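Local coordinates for protein neuraminidase (Influenza A virus, PDB 4K3Y) that is a neuraminidase-like surface protein of a bat influenza A virus, built as a sialidase-type beta propeller but probably lacking the usual sialidase activity, at residues 92-97 and 109-114; 320-325 and 355-360; 265-270 and 288-293. All blocks are in the same frame, centred on the assembly; numbering follows the deposited sequence.

Interaction 1: residues 92-97 and 109-114; sequences KLKFEA and FQWTVL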
loop_
_atom_site.group_PDB
_atom_site.type_symbol
_atom_site.label_atom_id
_atom_site.label_comp_id
_atom_site.label_asym_id
_atom_site.label_seq_id
_atom_site.Cartn_x
_atom_site.Cartn_y
_atom_site.Cartn_z
ATOM N N LYS C 92 -0.115 -7.513 2.714
ATOM C CA LYS C 92 0.249 -6.755 3.906
ATOM C C LYS C 92 1.648 -7.097 4.458
ATOM O O LYS C 92 2.133 -6.446 5.393
ATOM C CB LYS C 92 -0.833 -6.921 4.975
ATOM C CG LYS C 92 -2.181 -6.323 4.591
ATOM C CD LYS C 92 -2.096 -4.814 4.403
ATOM C CE LYS C 92 -3.469 -4.219 4.124
ATOM N NZ LYS C 92 -4.206 -5.051 3.127
ATOM N N LEU C 93 2.300 -8.093 3.855
ATOM C CA LEU C 93 3.582 -8.621 4.346
ATOM C C LEU C 93 4.770 -7.726 4.022
ATOM O O LEU C 93 4.981 -7.383 2.857
ATOM C CB LEU C 93 3.851 -9.989 3.724
ATOM C CG LEU C 93 3.490 -11.224 4.541
ATOM C CD1 LEU C 93 2.242 -10.979 5.343
ATOM C CD2 LEU C 93 3.285 -12.422 3.638
ATOM N N LYS C 94 5.539 -7.349 5.044
ATOM C CA LYS C 94 6.870 -6.774 4.836
ATOM C C LYS C 94 7.891 -7.871 5.107
ATOM O O LYS C 94 7.931 -8.436 6.206
ATOM C CB LYS C 94 7.114 -5.580 5.773
ATOM C CG LYS C 94 8.579 -5.078 5.848
ATOM C CD LYS C 94 8.616 -3.578 6.232
ATOM C CE LYS C 94 9.876 -3.146 6.988
ATOM N NZ LYS C 94 9.526 -2.332 8.216
ATOM N N PHE C 95 8.690 -8.203 4.102
ATOM C CA PHE C 95 9.788 -9.153 4.287
ATOM C C PHE C 95 10.899 -8.505 5.127
ATOM O O PHE C 95 11.185 -7.313 4.989
ATOM C CB PHE C 95 10.316 -9.616 2.927
ATOM C CG PHE C 95 11.617 -10.345 2.996
ATOM C CD1 PHE C 95 11.664 -11.682 3.381
ATOM C CD2 PHE C 95 12.794 -9.706 2.658
ATOM C CE1 PHE C 95 12.864 -12.359 3.439
ATOM C CE2 PHE C 95 13.999 -10.383 2.716
ATOM C CZ PHE C 95 14.029 -11.710 3.108
ATOM N N GLU C 96 11.519 -9.280 6.009
ATOM C CA GLU C 96 12.394 -8.685 7.011
ATOM C C GLU C 96 13.819 -9.239 7.027
ATOM O O GLU C 96 14.794 -8.479 7.129
ATOM C CB GLU C 96 11.746 -8.802 8.392
ATOM C CG GLU C 96 10.521 -7.905 8.569
ATOM C CD GLU C 96 10.884 -6.452 8.903
ATOM O OE1 GLU C 96 12.098 -6.103 8.861
ATOM O OE2 GLU C 96 9.949 -5.664 9.220
ATOM N N ALA C 97 13.939 -10.559 6.921
ATOM C CA ALA C 97 15.234 -11.222 7.048
ATOM C C ALA C 97 15.110 -12.693 6.697
ATOM O O ALA C 97 14.013 -13.196 6.474
ATOM C CB ALA C 97 15.794 -11.064 8.475
ATOM N N PHE C 109 14.659 5.781 14.714
ATOM C CA PHE C 109 15.177 5.931 13.357
ATOM C C PHE C 109 14.799 4.733 12.501
ATOM O O PHE C 109 14.037 4.864 11.542
ATOM C CB PHE C 109 16.694 6.128 13.393
ATOM C CG PHE C 109 17.132 7.115 14.431
ATOM C CD1 PHE C 109 16.723 8.447 14.352
ATOM C CD2 PHE C 109 17.927 6.718 15.499
ATOM C CE1 PHE C 109 17.106 9.366 15.317
ATOM C CE2 PHE C 109 18.312 7.625 16.468
ATOM C CZ PHE C 109 17.901 8.956 16.377
ATOM N N GLN C 110 15.311 3.559 12.857
ATOM C CA GLN C 110 14.996 2.362 12.089
ATOM C C GLN C 110 14.667 1.111 12.925
ATOM O O GLN C 110 14.944 1.044 14.139
ATOM C CB GLN C 110 16.137 2.060 11.118
ATOM C CG GLN C 110 15.719 2.097 9.666
ATOM C CD GLN C 110 15.861 3.461 9.059
ATOM O OE1 GLN C 110 16.640 4.285 9.535
ATOM N NE2 GLN C 110 15.105 3.717 8.003
ATOM N N TRP C 111 14.067 0.123 12.260
ATOM C CA TRP C 111 13.907 -1.203 12.847
ATOM C C TRP C 111 15.230 -1.978 12.894
ATOM O O TRP C 111 15.908 -2.163 11.859
ATOM C CB TRP C 111 12.882 -2.035 12.066
ATOM C CG TRP C 111 11.487 -1.641 12.337
ATOM C CD1 TRP C 111 10.673 -0.904 11.529
ATOM C CD2 TRP C 111 10.719 -1.956 13.508
ATOM N NE1 TRP C 111 9.444 -0.733 12.125
ATOM C CE2 TRP C 111 9.443 -1.374 13.340
ATOM C CE3 TRP C 111 10.985 -2.674 14.677
ATOM C CZ2 TRP C 111 8.433 -1.481 14.306
ATOM C CZ3 TRP C 111 9.977 -2.782 15.639
ATOM C CH2 TRP C 111 8.722 -2.186 15.445
ATOM N N THR C 112 15.586 -2.427 14.098
ATOM C CA THR C 112 16.640 -3.416 14.283
ATOM C C THR C 112 16.018 -4.822 14.348
ATOM O O THR C 112 15.077 -5.080 15.112
ATOM C CB THR C 112 17.426 -3.157 15.568
ATOM O OG1 THR C 112 17.913 -1.803 15.573
ATOM C CG2 THR C 112 18.581 -4.139 15.674
ATOM N N VAL C 113 16.540 -5.732 13.536
ATOM C CA VAL C 113 16.033 -7.093 13.520
ATOM C C VAL C 113 17.164 -8.101 13.720
ATOM O O VAL C 113 18.065 -8.214 12.879
ATOM C CB VAL C 113 15.320 -7.394 12.194
ATOM C CG1 VAL C 113 14.922 -8.865 12.118
ATOM C CG2 VAL C 113 14.106 -6.490 12.028
ATOM N N LEU C 114 17.127 -8.829 14.835
ATOM C CA LEU C 114 18.069 -9.929 15.033
ATOM C C LEU C 114 17.451 -11.226 14.555
ATOM O O LEU C 114 16.400 -11.632 15.047
ATOM C CB LEU C 114 18.493 -10.057 16.488
ATOM C CG LEU C 114 19.210 -8.805 16.985
ATOM C CD1 LEU C 114 18.209 -7.869 17.662
ATOM C CD2 LEU C 114 20.359 -9.161 17.912
#
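K94 is the first residue of 92-97 to touch 109-114, and it meets W111. With chi1 at 168°, CG points opposite the backbone N and the long chain reaches across to the indole. NZ ends 3.8 Å from W111 CD1, on the pyrrole side of the ring system. It approaches at a slant. The same ammonium forms a salt bridge within its own segment, with K94 NZ 3.5 Å from E96 OE2.

F95, the next residue, packs on T24 of the second subunit.

E96 and A97 both face V79 on the neighbouring strand 78-83. This is a classic beta bulge. Strand 94-98 is the last strand of one four-stranded propeller blade, and strand 111-117 is the second strand of the next. The contact therefore bridges two consecutive blades. The local strand axes come within 8.1 Å and make an angle of 55°, and no hydrogen bond joins the two segments.

The E96 side chain bends at chi2 (-81°), which turns its carboxylate toward the K94 ammonium. OE2 is hydrogen-bonded to S81 OG as well as paired with K94. The other oxygen, E96 OE1, lies 3.8 Å from V113 CG2, and the two side chains meet at about a right angle. A97 CB then touches the second methyl of that valine, 4.3 Å from V113 CG1. A97 also packs on L125, while W111 is backed by F56 and H106, the latter edge-to-face.

Interaction 2: residues 320-325 and 355-360; sequences GLYQPA and TFCGTG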
loop_
_atom_site.group_PDB
_atom_site.type_symbol
_atom_site.label_atom_id
_atom_site.label_comp_id
_atom_site.label_asym_id
_atom_site.label_seq_id
_atom_site.Cartn_x
_atom_site.Cartn_y
_atom_site.Cartn_z
ATOM N N GLY C 320 4.168 -12.929 25.537
ATOM C CA GLY C 320 5.237 -11.955 25.649
ATOM C C GLY C 320 4.815 -10.537 25.954
ATOM O O GLY C 320 3.637 -10.205 25.851
ATOM N N LEU C 321 5.775 -9.695 26.331
ATOM C CA LEU C 321 5.472 -8.304 26.695
ATOM C C LEU C 321 5.827 -7.296 25.589
ATOM O O LEU C 321 6.707 -7.553 24.759
ATOM C CB LEU C 321 6.253 -7.946 27.959
ATOM C CG LEU C 321 5.559 -7.705 29.295
ATOM C CD1 LEU C 321 4.204 -8.394 29.377
ATOM C CD2 LEU C 321 6.493 -8.181 30.399
ATOM N N TYR C 322 5.147 -6.145 25.582
ATOM C CA TYR C 322 5.526 -5.036 24.691
ATOM C C TYR C 322 5.003 -3.686 25.175
ATOM O O TYR C 322 3.924 -3.618 25.765
ATOM C CB TYR C 322 5.103 -5.303 23.237
ATOM C CG TYR C 322 3.620 -5.220 22.950
ATOM C CD1 TYR C 322 2.773 -6.305 23.205
ATOM C CD2 TYR C 322 3.066 -4.071 22.386
ATOM C CE1 TYR C 322 1.406 -6.238 22.928
ATOM C CE2 TYR C 322 1.700 -3.994 22.099
ATOM C CZ TYR C 322 0.878 -5.078 22.370
ATOM O OH TYR C 322 -0.468 -4.997 22.090
ATOM N N GLN C 323 5.780 -2.626 24.931
ATOM C CA GLN C 323 5.373 -1.253 25.277
ATOM C C GLN C 323 5.147 -0.365 24.044
ATOM O O GLN C 323 6.086 -0.090 23.291
ATOM C CB GLN C 323 6.416 -0.608 26.186
ATOM C CG GLN C 323 6.453 -1.197 27.585
ATOM C CD GLN C 323 7.727 -0.825 28.354
ATOM O OE1 GLN C 323 8.853 -0.953 27.837
ATOM N NE2 GLN C 323 7.553 -0.366 29.597
ATOM N N PRO C 324 3.897 0.084 23.831
ATOM C CA PRO C 324 3.586 1.016 22.735
ATOM C C PRO C 324 4.210 2.378 23.030
ATOM O O PRO C 324 4.193 2.773 24.201
ATOM C CB PRO C 324 2.053 1.129 22.790
ATOM C CG PRO C 324 1.590 -0.010 23.628
ATOM C CD PRO C 324 2.696 -0.271 24.605
ATOM N N ALA C 325 4.751 3.075 22.028
ATOM C CA ALA C 325 5.316 4.400 22.292
ATOM C C ALA C 325 5.106 5.417 21.176
ATOM O O ALA C 325 6.027 6.166 20.814
ATOM C CB ALA C 325 6.798 4.302 22.667
ATOM N N THR C 355 -3.889 -9.804 21.872
ATOM C CA THR C 355 -3.082 -8.848 22.619
ATOM C C THR C 355 -3.943 -8.168 23.681
ATOM O O THR C 355 -5.163 -8.067 23.535
ATOM C CB THR C 355 -2.406 -7.812 21.693
ATOM O OG1 THR C 355 -3.400 -7.180 20.888
ATOM C CG2 THR C 355 -1.394 -8.477 20.775
ATOM N N PHE C 356 -3.305 -7.709 24.749
ATOM C CA PHE C 356 -4.022 -7.101 25.857
ATOM C C PHE C 356 -3.194 -5.928 26.301
ATOM O O PHE C 356 -1.968 -6.020 26.314
ATOM C CB PHE C 356 -4.129 -8.086 27.034
ATOM C CG PHE C 356 -5.191 -9.132 26.866
ATOM C CD1 PHE C 356 -4.901 -10.360 26.260
ATOM C CD2 PHE C 356 -6.488 -8.903 27.335
ATOM C CE1 PHE C 356 -5.904 -11.337 26.105
ATOM C CE2 PHE C 356 -7.484 -9.869 27.186
ATOM C CZ PHE C 356 -7.200 -11.090 26.572
ATOM N N CYS C 357 -3.850 -4.835 26.677
ATOM C CA CYS C 357 -3.160 -3.692 27.281
ATOM C C CYS C 357 -3.830 -3.385 28.595
ATOM O O CYS C 357 -4.999 -3.735 28.799
ATOM C CB CYS C 357 -3.201 -2.477 26.352
ATOM S SG CYS C 357 -2.243 -2.724 24.832
ATOM N N GLY C 358 -3.096 -2.751 29.499
ATOM C CA GLY C 358 -3.625 -2.514 30.830
ATOM C C GLY C 358 -4.604 -1.352 30.945
ATOM O O GLY C 358 -4.462 -0.334 30.264
ATOM N N THR C 359 -5.596 -1.525 31.814
ATOM C CA THR C 359 -6.514 -0.470 32.222
ATOM C C THR C 359 -6.240 -0.138 33.676
ATOM O O THR C 359 -5.919 -1.027 34.471
ATOM C CB THR C 359 -7.961 -0.966 32.184
ATOM O OG1 THR C 359 -8.260 -1.447 30.875
ATOM C CG2 THR C 359 -8.950 0.156 32.556
ATOM N N GLY C 360 -6.396 1.129 34.039
ATOM C CA GLY C 360 -6.267 1.533 35.427
ATOM C C GLY C 360 -7.380 1.032 36.338
ATOM O O GLY C 360 -7.217 1.001 37.560
#
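This is a buried van der Waals contact between two strands of one propeller blade that are not direct neighbours. Strand 335-343 runs between them in the antiparallel sheet. Y322, at the end of strand 315-322, reaches across to T355 and C357 on strand 349-359. No hydrogen bond is made between the two segments.

The end of the tyrosine does most of the touching. Its CG sits between the backbone N and the carbonyl carbon (chi1 72°), and this lays the ring across toward the second strand. Y322 OH is 3.4 Å from T355 CB. The threonine methyl is next, with T355 CG2 3.8 Å from Y322 OH and 4.2 Å from Y322 CE1. The methyl meets the ring at a slant, and the two side chains cross at about a right angle.

The hydroxyl of T355 is engaged elsewhere. OG1 is hydrogen-bonded to T24 OG1 on strand 20-26. T355 OG1 also lies 3.8 Å from Y322 OH, without a hydrogen bond between them.

C357 is two residues further on. Its SG lies 4.0 Å from Y322 OH. That sulfur is held in a disulfide with C335, and Y322 pairs with C335 through the backbone. The tyrosine thus packs beside a covalent link between two adjacent strands.

Beyond the segments, I130 of the third subunit packs on C357. Y322 also rests on V46 and C48 of strand 40-48, in the following blade. On the outer side, the N-terminal strand 20-26 completes the sheet next to 349-359, closing the propeller ring.

Interaction 3: residues 265-270 and 288-293; sequences QGFMIE and FEIYKF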
loop_
_atom_site.group_PDB
_atom_site.type_symbol
_atom_site.label_atom_id
_atom_site.label_comp_id
_atom_site.label_asym_id
_atom_site.label_seq_id
_atom_site.Cartn_x
_atom_site.Cartn_y
_atom_site.Cartn_z
ATOM N N GLN C 265 7.756 -19.808 26.814
ATOM C CA GLN C 265 7.953 -18.376 26.988
ATOM C C GLN C 265 6.703 -17.774 27.591
ATOM O O GLN C 265 5.575 -18.060 27.157
ATOM C CB GLN C 265 8.253 -17.732 25.637
ATOM C CG GLN C 265 8.397 -16.238 25.599
ATOM C CD GLN C 265 8.895 -15.803 24.233
ATOM O OE1 GLN C 265 8.560 -16.431 23.211
ATOM N NE2 GLN C 265 9.737 -14.762 24.203
ATOM N N GLY C 266 6.917 -16.945 28.604
ATOM C CA GLY C 266 5.833 -16.297 29.307
ATOM C C GLY C 266 6.457 -15.230 30.160
ATOM O O GLY C 266 7.692 -15.110 30.193
ATOM N N PHE C 267 5.619 -14.483 30.871
ATOM C CA PHE C 267 6.074 -13.263 31.521
ATOM C C PHE C 267 5.566 -13.109 32.949
ATOM O O PHE C 267 4.587 -13.743 33.368
ATOM C CB PHE C 267 5.634 -12.036 30.690
ATOM C CG PHE C 267 4.126 -11.896 30.558
ATOM C CD1 PHE C 267 3.445 -12.499 29.497
ATOM C CD2 PHE C 267 3.390 -11.162 31.494
ATOM C CE1 PHE C 267 2.057 -12.384 29.374
ATOM C CE2 PHE C 267 1.992 -11.041 31.370
ATOM C CZ PHE C 267 1.330 -11.656 30.318
ATOM N N MET C 268 6.268 -12.255 33.683
ATOM C CA MET C 268 5.824 -11.734 34.962
ATOM C C MET C 268 5.959 -10.215 34.869
ATOM O O MET C 268 6.835 -9.707 34.149
ATOM C CB MET C 268 6.698 -12.271 36.093
ATOM C CG MET C 268 6.548 -13.773 36.382
ATOM S SD MET C 268 7.793 -14.377 37.546
ATOM C CE MET C 268 7.283 -16.092 37.772
ATOM N N ILE C 269 5.099 -9.482 35.572
ATOM C CA ILE C 269 5.263 -8.036 35.632
ATOM C C ILE C 269 5.572 -7.602 37.056
ATOM O O ILE C 269 4.769 -7.838 37.965
ATOM C CB ILE C 269 4.013 -7.269 35.152
ATOM C CG1 ILE C 269 3.632 -7.687 33.731
ATOM C CG2 ILE C 269 4.260 -5.749 35.238
ATOM C CD1 ILE C 269 2.313 -7.097 33.250
ATOM N N GLU C 270 6.726 -6.966 37.248
ATOM C CA GLU C 270 7.127 -6.491 38.576
ATOM C C GLU C 270 6.816 -5.007 38.781
ATOM O O GLU C 270 7.273 -4.141 38.019
ATOM C CB GLU C 270 8.615 -6.742 38.820
ATOM C CG GLU C 270 9.175 -5.993 40.016
ATOM C CD GLU C 270 8.860 -6.666 41.339
ATOM O OE1 GLU C 270 8.041 -7.610 41.358
ATOM O OE2 GLU C 270 9.444 -6.252 42.364
ATOM N N PHE C 288 -5.941 -18.989 29.783
ATOM C CA PHE C 288 -4.872 -18.132 30.257
ATOM C C PHE C 288 -5.409 -17.288 31.391
ATOM O O PHE C 288 -6.530 -16.770 31.321
ATOM C CB PHE C 288 -4.360 -17.241 29.129
ATOM C CG PHE C 288 -3.120 -16.470 29.478
ATOM C CD1 PHE C 288 -1.871 -17.028 29.274
ATOM C CD2 PHE C 288 -3.201 -15.186 29.996
ATOM C CE1 PHE C 288 -0.711 -16.327 29.590
ATOM C CE2 PHE C 288 -2.055 -14.486 30.314
ATOM C CZ PHE C 288 -0.802 -15.057 30.105
ATOM N N GLU C 289 -4.613 -17.163 32.445
ATOM C CA GLU C 289 -5.023 -16.374 33.599
ATOM C C GLU C 289 -3.896 -15.417 33.927
ATOM O O GLU C 289 -2.744 -15.655 33.564
ATOM C CB GLU C 289 -5.389 -17.270 34.803
ATOM C CG GLU C 289 -4.224 -18.118 35.379
ATOM C CD GLU C 289 -4.697 -19.251 36.291
ATOM O OE1 GLU C 289 -5.745 -19.089 36.968
ATOM O OE2 GLU C 289 -4.020 -20.304 36.338
ATOM N N ILE C 290 -4.237 -14.313 34.574
ATOM C CA ILE C 290 -3.227 -13.379 35.045
ATOM C C ILE C 290 -3.639 -12.921 36.444
ATOM O O ILE C 290 -4.788 -12.522 36.684
ATOM C CB ILE C 290 -2.955 -12.203 34.029
ATOM C CG1 ILE C 290 -1.701 -11.417 34.423
ATOM C CG2 ILE C 290 -4.192 -11.288 33.841
ATOM C CD1 ILE C 290 -1.207 -10.444 33.348
ATOM N N TYR C 291 -2.699 -13.031 37.372
ATOM C CA TYR C 291 -2.976 -12.861 38.791
ATOM C C TYR C 291 -2.287 -11.603 39.294
ATOM O O TYR C 291 -1.081 -11.429 39.083
ATOM C CB TYR C 291 -2.428 -14.080 39.532
ATOM C CG TYR C 291 -2.971 -14.314 40.912
ATOM C CD1 TYR C 291 -3.942 -13.492 41.461
ATOM C CD2 TYR C 291 -2.506 -15.374 41.672
ATOM C CE1 TYR C 291 -4.429 -13.725 42.738
ATOM C CE2 TYR C 291 -2.980 -15.612 42.934
ATOM C CZ TYR C 291 -3.937 -14.792 43.467
ATOM O OH TYR C 291 -4.385 -15.059 44.738
ATOM N N LYS C 292 -3.050 -10.724 39.946
ATOM C CA LYS C 292 -2.492 -9.485 40.487
ATOM C C LYS C 292 -2.005 -9.723 41.911
ATOM O O LYS C 292 -2.668 -10.408 42.711
ATOM C CB LYS C 292 -3.533 -8.363 40.485
ATOM C CG LYS C 292 -2.955 -6.977 40.782
ATOM C CD LYS C 292 -3.903 -6.108 41.624
ATOM C CE LYS C 292 -5.024 -5.492 40.799
ATOM N NZ LYS C 292 -5.403 -4.145 41.305
ATOM N N PHE C 293 -0.840 -9.164 42.218
ATOM C CA PHE C 293 -0.268 -9.271 43.550
ATOM C C PHE C 293 -0.022 -7.872 44.102
ATOM O O PHE C 293 0.450 -6.986 43.379
ATOM C CB PHE C 293 1.030 -10.088 43.517
ATOM C CG PHE C 293 0.818 -11.562 43.239
ATOM C CD1 PHE C 293 0.508 -12.435 44.273
ATOM C CD2 PHE C 293 0.932 -12.077 41.949
ATOM C CE1 PHE C 293 0.307 -13.790 44.035
ATOM C CE2 PHE C 293 0.730 -13.426 41.708
ATOM C CZ PHE C 293 0.422 -14.288 42.759
#
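F267 meets F288 and I290, and these three side chains carry the contact. All three are buried, and the packing is wholly apolar. F267 has the largest share. With chi1 at 62°, the far rim of its ring projects toward strand 286-294. There it meets two residues, two positions apart in the strand, that point to the same side.

F288 takes one corner of the rim. Its CZ is 4.0 Å from F267 CE1 and also 4.0 Å from F267 CZ, so a single ring atom of F288 rests against one C-C bond of the other phenyl. The two side chains approach at a slant.

I290 takes the other corner. Its CG1 and CD1 run out in an extended chain, with chi1 -168° and chi2 168°. The terminal methyl, I290 CD1, comes to 3.8 Å from F267 CE2 and 4.1 Å from F267 CZ. It arrives at the ring edge, close to the ring plane, and the side chains meet at about a right angle. F267 CZ thus touches both partners.

Other strands complete the cluster. F267 also packs on L321 and meets the ring of F336, while F288 touches I316 and S319. I290 lies against W275 and L310 of its own sheet.

Strand 273-279 separates the short inner strand 268-269 from 286-294. F267, just before that inner strand, is packed between its own blade and the adjoining one. Such apolar side chains between neighbouring sheets are the usual packing of the six-bladed neuraminidase beta propeller.

In the fold
All three contacts are mainly buried side-chain packing without a hydrogen bond between their segments. Interaction 1 joins two consecutive blades and is the most polar, with a lysine and a glutamate beside apolar groups; K94 remains partly exposed. Interaction 2, mixed in chemistry with a phenol, a threonine and a disulfide sulfur, links two strands of one blade across a third. The purely apolar interaction 3 joins the residue just before an inner strand to a strand of the same blade. These two lie in adjacent blades and touch directly, L321 CD1 being 3.6 Å from F267 CD2. Interaction 1 stands apart, on the opposite side of the chain's centre from interaction 3, with centres about 29 Å apart.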